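Local coordinates for protein ribulose-1,5-bisphosphate carboxylase/oxygenase large subunit (Rhodopseudomonas palustris, PDB 3QFW) that is a Rubisco-like protein, probably a magnesium-dependent enzyme with a Rubisco-type active site between two subunits, whose own physiological reaction remains uncertain, at residues A299-A304 with C314-A319; A58-Q61 with Y65-R68; E190-A193 with R198-Y201; S33-L38 with F88-I93. One frame throughout, in Å; residues are numbered along the deposited sequence.

Contact 1 (A299-A304 with C314-A319)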
loop_
_atom_site.group_PDB
_atom_site.type_symbol
_atom_site.label_atom_id
_atom_site.label_comp_id
_atom_site.label_asym_id
_atom_site.label_seq_id
_atom_site.Cartn_x
_atom_site.Cartn_y
_atom_site.Cartn_z
ATOM N N ALA B 299 -20.137 3.311 -10.505
ATOM C CA ALA B 299 -20.054 2.134 -9.637
ATOM C C ALA B 299 -19.411 2.490 -8.293
ATOM O O ALA B 299 -19.815 1.995 -7.245
ATOM C CB ALA B 299 -19.277 1.024 -10.326
ATOM N N LEU B 300 -18.395 3.346 -8.347
ATOM C CA LEU B 300 -17.724 3.844 -7.152
ATOM C C LEU B 300 -18.696 4.617 -6.260
ATOM O O LEU B 300 -18.783 4.381 -5.051
ATOM C CB LEU B 300 -16.531 4.713 -7.559
ATOM C CG LEU B 300 -15.646 5.300 -6.458
ATOM C CD1 LEU B 300 -15.730 4.442 -5.243
ATOM C CD2 LEU B 300 -14.178 5.438 -6.923
ATOM N N ALA B 301 -19.435 5.545 -6.865
ATOM C CA ALA B 301 -20.462 6.272 -6.127
ATOM C C ALA B 301 -21.444 5.310 -5.449
ATOM O O ALA B 301 -21.772 5.468 -4.269
ATOM C CB ALA B 301 -21.194 7.241 -7.065
ATOM N N GLN B 302 -21.904 4.307 -6.190
ATOM C CA GLN B 302 -22.905 3.372 -5.668
ATOM C C GLN B 302 -22.338 2.481 -4.558
ATOM O O GLN B 302 -23.010 2.199 -3.567
ATOM C CB GLN B 302 -23.487 2.509 -6.793
ATOM C CG GLN B 302 -24.293 3.307 -7.809
ATOM C CD GLN B 302 -24.591 2.528 -9.080
ATOM O OE1 GLN B 302 -23.986 1.493 -9.345
ATOM N NE2 GLN B 302 -25.526 3.038 -9.884
ATOM N N ALA B 303 -21.097 2.047 -4.725
ATOM C CA ALA B 303 -20.458 1.247 -3.692
ATOM C C ALA B 303 -20.349 2.061 -2.399
ATOM O O ALA B 303 -20.476 1.524 -1.298
ATOM C CB ALA B 303 -19.101 0.782 -4.159
ATOM N N ALA B 304 -20.141 3.366 -2.535
ATOM C CA ALA B 304 -20.012 4.225 -1.365
ATOM C C ALA B 304 -21.357 4.457 -0.661
ATOM O O ALA B 304 -21.413 4.538 0.567
ATOM C CB ALA B 304 -19.401 5.547 -1.755
ATOM N N CYS B 314 -21.065 6.423 2.670
ATOM C CA CYS B 314 -19.872 7.271 2.606
ATOM C C CYS B 314 -20.094 8.227 1.435
ATOM O O CYS B 314 -20.551 7.789 0.381
ATOM C CB CYS B 314 -18.635 6.374 2.357
ATOM S SG CYS B 314 -17.082 7.197 1.870
ATOM N N ILE B 315 -19.812 9.520 1.598
ATOM C CA ILE B 315 -20.068 10.459 0.495
ATOM C C ILE B 315 -18.988 10.379 -0.581
ATOM O O ILE B 315 -17.821 10.638 -0.311
ATOM C CB ILE B 315 -20.147 11.940 0.941
ATOM C CG1 ILE B 315 -20.834 12.090 2.300
ATOM C CG2 ILE B 315 -20.838 12.781 -0.133
ATOM C CD1 ILE B 315 -19.830 12.200 3.440
ATOM N N PRO B 316 -19.385 10.046 -1.816
ATOM C CA PRO B 316 -18.406 10.050 -2.904
ATOM C C PRO B 316 -17.958 11.478 -3.162
ATOM O O PRO B 316 -18.792 12.384 -3.241
ATOM C CB PRO B 316 -19.189 9.520 -4.109
ATOM C CG PRO B 316 -20.536 9.086 -3.580
ATOM C CD PRO B 316 -20.758 9.793 -2.285
ATOM N N THR B 317 -16.654 11.686 -3.279
ATOM C CA THR B 317 -16.130 13.030 -3.421
ATOM C C THR B 317 -15.248 13.156 -4.654
ATOM O O THR B 317 -14.016 13.044 -4.562
ATOM C CB THR B 317 -15.361 13.426 -2.161
ATOM O OG1 THR B 317 -16.208 13.249 -1.022
ATOM C CG2 THR B 317 -14.879 14.860 -2.242
ATOM N N PRO B 318 -15.871 13.388 -5.820
ATOM C CA PRO B 318 -15.156 13.426 -7.101
ATOM C C PRO B 318 -14.261 14.644 -7.192
ATOM O O PRO B 318 -14.607 15.706 -6.669
ATOM C CB PRO B 318 -16.281 13.571 -8.143
ATOM C CG PRO B 318 -17.533 13.374 -7.432
ATOM C CD PRO B 318 -17.316 13.622 -5.986
ATOM N N ALA B 319 -13.147 14.487 -7.894
ATOM C CA ALA B 319 -12.169 15.551 -8.064
ATOM C C ALA B 319 -11.628 15.545 -9.488
ATOM O O ALA B 319 -11.501 14.499 -10.118
ATOM C CB ALA B 319 -11.040 15.406 -7.069
#

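Contact 2 (A58-Q61 with Y65-R68)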
loop_
_atom_site.group_PDB
_atom_site.type_symbol
_atom_site.label_atom_id
_atom_site.label_comp_id
_atom_site.label_asym_id
_atom_site.label_seq_id
_atom_site.Cartn_x
_atom_site.Cartn_y
_atom_site.Cartn_z
ATOM N N ALA B 58 -16.665 -17.009 -15.879
ATOM C CA ALA B 58 -17.525 -16.457 -16.913
ATOM C C ALA B 58 -16.736 -15.617 -17.903
ATOM O O ALA B 58 -15.710 -15.026 -17.555
ATOM C CB ALA B 58 -18.645 -15.632 -16.290
ATOM N N GLU B 59 -17.215 -15.568 -19.141
ATOM C CA GLU B 59 -16.591 -14.726 -20.150
ATOM C C GLU B 59 -17.218 -13.349 -20.159
ATOM O O GLU B 59 -18.421 -13.199 -20.388
ATOM C CB GLU B 59 -16.677 -15.353 -21.543
ATOM C CG GLU B 59 -16.160 -14.434 -22.646
ATOM C CD GLU B 59 -15.973 -15.142 -23.977
ATOM O OE1 GLU B 59 -15.696 -16.362 -23.977
ATOM O OE2 GLU B 59 -16.098 -14.469 -25.024
ATOM N N LEU B 60 -16.399 -12.342 -19.894
ATOM C CA LEU B 60 -16.839 -10.962 -19.986
ATOM C C LEU B 60 -16.803 -10.563 -21.450
ATOM O O LEU B 60 -17.735 -9.950 -21.970
ATOM C CB LEU B 60 -15.919 -10.059 -19.170
ATOM C CG LEU B 60 -15.840 -10.397 -17.683
ATOM C CD1 LEU B 60 -14.841 -9.493 -16.982
ATOM C CD2 LEU B 60 -17.217 -10.287 -17.050
ATOM N N GLN B 61 -15.708 -10.930 -22.099
ATOM C CA GLN B 61 -15.514 -10.723 -23.525
ATOM C C GLN B 61 -14.358 -11.625 -23.915
ATOM O O GLN B 61 -13.665 -12.140 -23.042
ATOM C CB GLN B 61 -15.182 -9.259 -23.824
ATOM C CG GLN B 61 -13.958 -8.727 -23.106
ATOM C CD GLN B 61 -13.662 -7.283 -23.459
ATOM O OE1 GLN B 61 -14.567 -6.513 -23.772
ATOM N NE2 GLN B 61 -12.387 -6.910 -23.414
ATOM N N TYR B 65 -11.981 -12.782 -18.508
ATOM C CA TYR B 65 -12.893 -13.584 -17.709
ATOM C C TYR B 65 -13.117 -12.991 -16.332
ATOM O O TYR B 65 -12.250 -12.314 -15.785
ATOM C CB TYR B 65 -12.355 -15.007 -17.554
ATOM C CG TYR B 65 -12.263 -15.750 -18.858
ATOM C CD1 TYR B 65 -11.125 -15.663 -19.647
ATOM C CD2 TYR B 65 -13.324 -16.525 -19.311
ATOM C CE1 TYR B 65 -11.038 -16.337 -20.851
ATOM C CE2 TYR B 65 -13.249 -17.202 -20.512
ATOM C CZ TYR B 65 -12.105 -17.107 -21.279
ATOM O OH TYR B 65 -12.029 -17.781 -22.476
ATOM N N ALA B 66 -14.294 -13.253 -15.784
ATOM C CA ALA B 66 -14.559 -12.987 -14.386
ATOM C C ALA B 66 -14.509 -14.316 -13.653
ATOM O O ALA B 66 -15.120 -15.298 -14.079
ATOM C CB ALA B 66 -15.916 -12.328 -14.209
ATOM N N VAL B 67 -13.768 -14.349 -12.557
ATOM C CA VAL B 67 -13.610 -15.578 -11.798
ATOM C C VAL B 67 -13.980 -15.348 -10.346
ATOM O O VAL B 67 -13.406 -14.494 -9.674
ATOM C CB VAL B 67 -12.175 -16.130 -11.917
ATOM C CG1 VAL B 67 -11.988 -17.371 -11.040
ATOM C CG2 VAL B 67 -11.854 -16.432 -13.381
ATOM N N ARG B 68 -14.974 -16.100 -9.884
ATOM C CA ARG B 68 -15.404 -16.052 -8.495
ATOM C C ARG B 68 -14.680 -17.121 -7.694
ATOM O O ARG B 68 -14.744 -18.313 -8.019
ATOM C CB ARG B 68 -16.918 -16.244 -8.395
ATOM C CG ARG B 68 -17.711 -15.003 -8.767
ATOM C CD ARG B 68 -19.212 -15.288 -8.884
ATOM N NE ARG B 68 -19.821 -15.689 -7.617
ATOM C CZ ARG B 68 -20.372 -14.848 -6.744
ATOM N NH1 ARG B 68 -20.369 -13.546 -6.981
ATOM N NH2 ARG B 68 -20.908 -15.310 -5.621
#

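Contact 3 (E190-A193 with R198-Y201)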
loop_
_atom_site.group_PDB
_atom_site.type_symbol
_atom_site.label_atom_id
_atom_site.label_comp_id
_atom_site.label_asym_id
_atom_site.label_seq_id
_atom_site.Cartn_x
_atom_site.Cartn_y
_atom_site.Cartn_z
ATOM N N GLU B 190 -13.118 31.505 12.185
ATOM C CA GLU B 190 -13.403 32.923 12.051
ATOM C C GLU B 190 -14.375 33.164 10.904
ATOM O O GLU B 190 -15.354 33.890 11.049
ATOM C CB GLU B 190 -12.106 33.712 11.866
ATOM C CG GLU B 190 -11.135 33.509 13.019
ATOM C CD GLU B 190 -9.857 34.319 12.885
ATOM O OE1 GLU B 190 -9.232 34.598 13.927
ATOM O OE2 GLU B 190 -9.479 34.680 11.748
ATOM N N ALA B 191 -14.100 32.534 9.768
ATOM C CA ALA B 191 -14.977 32.608 8.616
ATOM C C ALA B 191 -16.384 32.113 8.963
ATOM O O ALA B 191 -17.370 32.757 8.612
ATOM C CB ALA B 191 -14.397 31.807 7.461
ATOM N N ASN B 192 -16.467 30.972 9.645
ATOM C CA ASN B 192 -17.752 30.435 10.087
ATOM C C ASN B 192 -18.527 31.451 10.925
ATOM O O ASN B 192 -19.728 31.627 10.746
ATOM C CB ASN B 192 -17.578 29.139 10.889
ATOM C CG ASN B 192 -17.305 27.929 10.001
ATOM O OD1 ASN B 192 -17.486 27.980 8.785
ATOM N ND2 ASN B 192 -16.881 26.833 10.613
ATOM N N ALA B 193 -17.831 32.103 11.850
ATOM C CA ALA B 193 -18.477 33.052 12.750
ATOM C C ALA B 193 -19.054 34.238 11.980
ATOM O O ALA B 193 -20.191 34.630 12.199
ATOM C CB ALA B 193 -17.502 33.528 13.814
ATOM N N ARG B 198 -20.759 26.617 8.603
ATOM C CA ARG B 198 -20.442 25.371 9.291
ATOM C C ARG B 198 -19.407 24.585 8.463
ATOM O O ARG B 198 -19.460 23.357 8.368
ATOM C CB ARG B 198 -21.716 24.542 9.553
ATOM C CG ARG B 198 -22.792 25.256 10.402
ATOM C CD ARG B 198 -23.965 24.320 10.796
ATOM N NE ARG B 198 -23.500 23.195 11.610
ATOM C CZ ARG B 198 -24.144 22.673 12.653
ATOM N NH1 ARG B 198 -25.321 23.151 13.044
ATOM N NH2 ARG B 198 -23.593 21.656 13.317
ATOM N N THR B 199 -18.476 25.323 7.859
ATOM C CA THR B 199 -17.425 24.757 7.025
ATOM C C THR B 199 -16.475 23.891 7.848
ATOM O O THR B 199 -16.045 24.292 8.933
ATOM C CB THR B 199 -16.583 25.862 6.353
ATOM O OG1 THR B 199 -17.356 26.531 5.353
ATOM C CG2 THR B 199 -15.331 25.256 5.701
ATOM N N LEU B 200 -16.143 22.711 7.326
ATOM C CA LEU B 200 -15.207 21.795 7.993
ATOM C C LEU B 200 -13.795 21.865 7.411
ATOM O O LEU B 200 -13.613 22.122 6.219
ATOM C CB LEU B 200 -15.702 20.350 7.885
ATOM C CG LEU B 200 -17.016 19.954 8.554
ATOM C CD1 LEU B 200 -17.530 18.666 7.939
ATOM C CD2 LEU B 200 -16.835 19.788 10.054
ATOM N N TYR B 201 -12.798 21.620 8.255
ATOM C CA TYR B 201 -11.410 21.494 7.796
ATOM C C TYR B 201 -10.844 20.095 8.046
ATOM O O TYR B 201 -10.917 19.571 9.160
ATOM C CB TYR B 201 -10.533 22.560 8.451
ATOM C CG TYR B 201 -9.050 22.417 8.182
ATOM C CD1 TYR B 201 -8.563 22.257 6.888
ATOM C CD2 TYR B 201 -8.131 22.470 9.225
ATOM C CE1 TYR B 201 -7.186 22.125 6.650
ATOM C CE2 TYR B 201 -6.773 22.354 8.989
ATOM C CZ TYR B 201 -6.305 22.187 7.707
ATOM O OH TYR B 201 -4.937 22.075 7.489
#

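Contact 4 (S33-L38 with F88-I93)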
loop_
_atom_site.group_PDB
_atom_site.type_symbol
_atom_site.label_atom_id
_atom_site.label_comp_id
_atom_site.label_asym_id
_atom_site.label_seq_id
_atom_site.Cartn_x
_atom_site.Cartn_y
_atom_site.Cartn_z
ATOM N N SER B 33 -4.657 -18.755 -1.316
ATOM C CA SER B 33 -5.023 -19.686 -0.273
ATOM C C SER B 33 -3.777 -20.264 0.388
ATOM O O SER B 33 -3.093 -19.608 1.178
ATOM C CB SER B 33 -5.842 -20.831 -0.871
ATOM O OG SER B 33 -6.390 -21.621 0.154
ATOM N N VAL B 34 -3.491 -21.510 0.047
ATOM C CA VAL B 34 -2.399 -22.241 0.667
ATOM C C VAL B 34 -1.080 -21.949 -0.015
ATOM O O VAL B 34 -0.023 -22.055 0.607
ATOM C CB VAL B 34 -2.665 -23.737 0.599
ATOM C CG1 VAL B 34 -3.886 -24.081 1.436
ATOM C CG2 VAL B 34 -2.858 -24.164 -0.849
ATOM N N GLU B 35 -1.136 -21.602 -1.295
ATOM C CA GLU B 35 0.060 -21.268 -2.042
ATOM C C GLU B 35 1.028 -22.461 -1.952
ATOM O O GLU B 35 2.227 -22.301 -1.715
ATOM C CB GLU B 35 0.672 -19.980 -1.480
ATOM C CG GLU B 35 1.978 -19.531 -2.138
ATOM C CD GLU B 35 2.579 -18.316 -1.449
ATOM O OE1 GLU B 35 1.877 -17.708 -0.612
ATOM O OE2 GLU B 35 3.746 -17.975 -1.732
ATOM N N CYS B 36 0.469 -23.658 -2.121
ATOM C CA CYS B 36 1.215 -24.919 -2.111
ATOM C C CYS B 36 0.850 -25.695 -3.355
ATOM O O CYS B 36 -0.225 -25.501 -3.908
ATOM C CB CYS B 36 0.760 -25.814 -0.948
ATOM S SG CYS B 36 1.032 -25.242 0.714
ATOM N N PRO B 37 1.717 -26.618 -3.783
ATOM C CA PRO B 37 1.121 -27.660 -4.619
ATOM C C PRO B 37 0.173 -28.471 -3.735
ATOM O O PRO B 37 0.369 -28.498 -2.517
ATOM C CB PRO B 37 2.328 -28.510 -5.028
ATOM C CG PRO B 37 3.502 -27.581 -4.903
ATOM C CD PRO B 37 3.186 -26.716 -3.724
ATOM N N LEU B 38 -0.842 -29.101 -4.316
ATOM C CA LEU B 38 -1.735 -29.942 -3.525
ATOM C C LEU B 38 -0.995 -31.137 -2.907
ATOM O O LEU B 38 -1.407 -31.665 -1.870
ATOM C CB LEU B 38 -2.940 -30.404 -4.357
ATOM C CG LEU B 38 -4.052 -29.369 -4.575
ATOM C CD1 LEU B 38 -5.172 -29.914 -5.473
ATOM C CD2 LEU B 38 -4.627 -28.890 -3.242
ATOM N N PHE B 88 -5.640 -10.226 -2.115
ATOM C CA PHE B 88 -4.826 -9.839 -3.266
ATOM C C PHE B 88 -3.324 -9.712 -3.027
ATOM O O PHE B 88 -2.612 -9.224 -3.902
ATOM C CB PHE B 88 -5.328 -8.506 -3.813
ATOM C CG PHE B 88 -5.064 -8.315 -5.277
ATOM C CD1 PHE B 88 -5.262 -9.360 -6.173
ATOM C CD2 PHE B 88 -4.650 -7.086 -5.760
ATOM C CE1 PHE B 88 -5.031 -9.186 -7.527
ATOM C CE2 PHE B 88 -4.420 -6.899 -7.116
ATOM C CZ PHE B 88 -4.611 -7.947 -8.001
ATOM N N GLY B 89 -2.848 -10.138 -1.864
ATOM C CA GLY B 89 -1.430 -10.003 -1.528
ATOM C C GLY B 89 -0.457 -10.410 -2.623
ATOM O O GLY B 89 0.308 -9.586 -3.144
ATOM N N ASN B 90 -0.470 -11.694 -2.966
ATOM C CA ASN B 90 0.418 -12.220 -3.990
ATOM C C ASN B 90 -0.040 -11.962 -5.411
ATOM O O ASN B 90 0.782 -11.720 -6.289
ATOM C CB ASN B 90 0.638 -13.728 -3.789
ATOM C CG ASN B 90 1.691 -14.026 -2.742
ATOM O OD1 ASN B 90 2.474 -13.151 -2.368
ATOM N ND2 ASN B 90 1.721 -15.268 -2.268
ATOM N N SER B 91 -1.350 -12.027 -5.647
ATOM C CA SER B 91 -1.841 -11.907 -7.012
ATOM C C SER B 91 -1.610 -10.495 -7.526
ATOM O O SER B 91 -1.586 -10.257 -8.732
ATOM C CB SER B 91 -3.317 -12.301 -7.110
ATOM O OG SER B 91 -3.449 -13.706 -7.010
ATOM N N SER B 92 -1.409 -9.558 -6.611
ATOM C CA SER B 92 -1.175 -8.186 -7.027
ATOM C C SER B 92 0.106 -8.105 -7.850
ATOM O O SER B 92 0.275 -7.191 -8.650
ATOM C CB SER B 92 -1.109 -7.237 -5.832
ATOM O OG SER B 92 0.104 -7.366 -5.127
ATOM N N ILE B 93 0.990 -9.088 -7.676
ATOM C CA ILE B 93 2.260 -9.095 -8.395
ATOM C C ILE B 93 2.094 -9.582 -9.838
ATOM O O ILE B 93 2.954 -9.347 -10.686
ATOM C CB ILE B 93 3.308 -9.966 -7.681
ATOM C CG1 ILE B 93 3.417 -9.569 -6.204
ATOM C CG2 ILE B 93 4.660 -9.857 -8.377
ATOM C CD1 ILE B 93 4.138 -8.275 -5.975
#

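Contact 1 (A299-A304 with C314-A319)
Pro316 lays its ring against Ala301 and Ala304, and through this contact helix 294-305 is seated on the strand that follows it in a beta-alpha-beta unit of the TIM barrel, the catalytic fold of the Rubisco family. The proline can be followed outward from the backbone. Its CB stands 4.0 Å from Ala301 CA, so the first carbon already meets the helix main chain rather than a side chain. CG, the corner of the ring, does most of the touching: it lies 3.8 Å from Ala301 CA, and it is 4.1 Å from the methyl carbon CB of Ala304, one helical turn further on. From CG the ring closes back through CD onto its own backbone nitrogen, which makes a compact, rigid knob. Alanine suits the two helix positions because a single methyl lets the ring approach the helix backbone. The other face of the strand behaves differently, since Ile315 points away from the helix and packs on Leu119 and Ile122 of helix 118-126. Packing is close at Cys314 too, where the carbonyl O comes within 3.3 Å of Ala304 CB. The Cys314 side chain packs on Thr281 of strand 280-284 and on Arg274 of helix 265-276, so it joins the neighbouring strand and helix to this corner of the barrel. At the entry to the strand Cys314 N donates to Ala304 O over 2.8 Å, almost straight at 173° but coming from above the carbonyl plane.

Contact 2 (A58-Q61 with Y65-R68)
Tyr65 turns CG beside its own backbone N (chi1 -64°), which lays the ring alongside Ala58 and Glu59 on the facing strand, while a similar chi1 of -59° at Leu60 brings its branched end over Ala66. The ring of Tyr65 presents an edge to Ala58 O, with CD2 3.3 Å from that oxygen and near the ring plane. Further out, Tyr65 CE2 lies 4.0 Å from Glu59 CB, the flank of a side chain that then runs extended with its carboxylate carried outward, as befits an exposed position. These residues belong to an antiparallel beta hairpin made by strands 53-59 and 64-71. Ala58 and Ala66 are its hydrogen-bonded pair: Ala58 N reaches Ala66 O over 2.9 Å, and Ala66 N returns a bond of the same length but more bent (152°) to Ala58 O. Ala58 O also meets Tyr65 CA, at 3.2 Å, in a CA-H...O contact. Glu59 and Tyr65 form the next, non-hydrogen-bonded pair. Beyond it the register slips in a classic beta bulge, where Leu60 and Gln61 face a single residue of the other strand. Leu60 CD2 touches Ala66 CB at 3.7 Å on the face shared with Ala58, where the small alanine leaves room for the leucine. The Tyr65 ring, on the other face, packs on Ala18 and Ile21 of helix 18-31. With a serine in place of Tyr65, a gap would probably open between hairpin and helix, and the flank of Glu59 would lose its support. Further along strand 64-71, Arg68 NH1 makes a salt bridge with Glu103.

Contact 3 (E190-A193 with R198-Y201)
The carboxamide of Asn192 meets the backbone of Thr199 with one edge and Arg198 with one face. At the edge, ND2 donates to Thr199 O over 3.2 Å; the acceptor lies practically in the amide plane, and the hydrogen meets a lone pair of the carbonyl in a nearly straight line (173°). OD1 accepts from Thr199 N at 3.0 Å, a more bent bond at 145°, with the donor tilted out of the plane of the Asn192 side-chain carbonyl. Arg198 N stands over the face toward which that donor is displaced, 4.0 Å from Asn192 CG. Beyond OD1, near the amide plane, comes Thr199 CB, 3.3 Å away. One side chain thus reads both the N-H and the C=O of a single residue, and asparagine suits the place because it carries a donor and an acceptor side by side. The two bonds fix the rotation of the amide, and a chi1 of -78°, with CG beside the backbone N, directs it at Thr199. A leucine here would remove both bonds, and the buried N and O of Thr199 would probably lose these mates, leaving the entry to the strand more weakly tied to the helix. Thr199 turns its hydroxyl to Val160 O, and Arg198 NE bonds to Leu125 O. Within the TIM barrel this is the return of a beta-alpha-beta unit: helix 177-195 ends, the chain doubles back, and strand 200-202 begins beside strand 162-165, while Ala191 and Thr199 both pack on Ala156 of helix 145-157.

Contact 4 (S33-L38 with F88-I93)
Glu35 and Asn90 reach toward each other from two loops, their side chains crossing at about a right angle. The planes of carboxylate and amide are turned 82° apart, so the two flat groups are not paired in one plane. A single atom of Asn90 does the touching: ND2 lies 3.0 Å from Glu35 OE1 and 3.4 Å from Glu35 OE2, the latter at too poor an angle for a bond. With CG anti to the backbone N (chi1 178°) the Glu35 chain is fully extended, and this lets a residue as long as glutamate span the gap between backbones whose nearest CA atoms are 9.3 Å apart. Asn90, shorter, sends its amide out from just before the 3-10 segment 91-93. The loop and the 3-10 segment are held by their own bonds: Ser92 N to Phe88 O, Ile93 N to Asn90 O at 3.0 Å, and Ser92 OG to Gly89 O, while Ser92 CA rests 3.5 Å above one face of the Phe88 ring, toward its rim. The hydroxyl of Ser91 bonds to Gln32 OE1, just before 33-38. The second subunit borders the pair closely. Its Lys139 NZ donates to Glu35 O, its Asp166 comes close to Glu35 OE1, and its His167 and His254 pack on Glu35 and Asn90 respectively. Such a meeting of N-terminal-domain loops with the barrel of the partner is consistent with the Rubisco active site, which in true Rubisco lies between two subunits and takes a glutamate and an asparagine from the N-terminal domain.

In the fold
From the N terminus, the chain passes helix 18-31 and enters the first segment of contact 4, whose loop closes only at 88-93. Within that loop lies contact 2, the short hairpin of the antiparallel sheet, so contact 2 is nested in contact 4, with nearest atoms about 10 Å apart. The chain then moves into the barrel, where contact 3 and contact 1 follow in series, each closing a short helix-to-strand turn; no two contacts cross. Contacts 2 and 3 lie on opposite sides of the chain's centre, their centres about 49 Å apart. Contacts 1 and 3 tie helices to barrel strands, contact 2 joins neighbouring strands, and contact 4 joins two loops facing the second subunit.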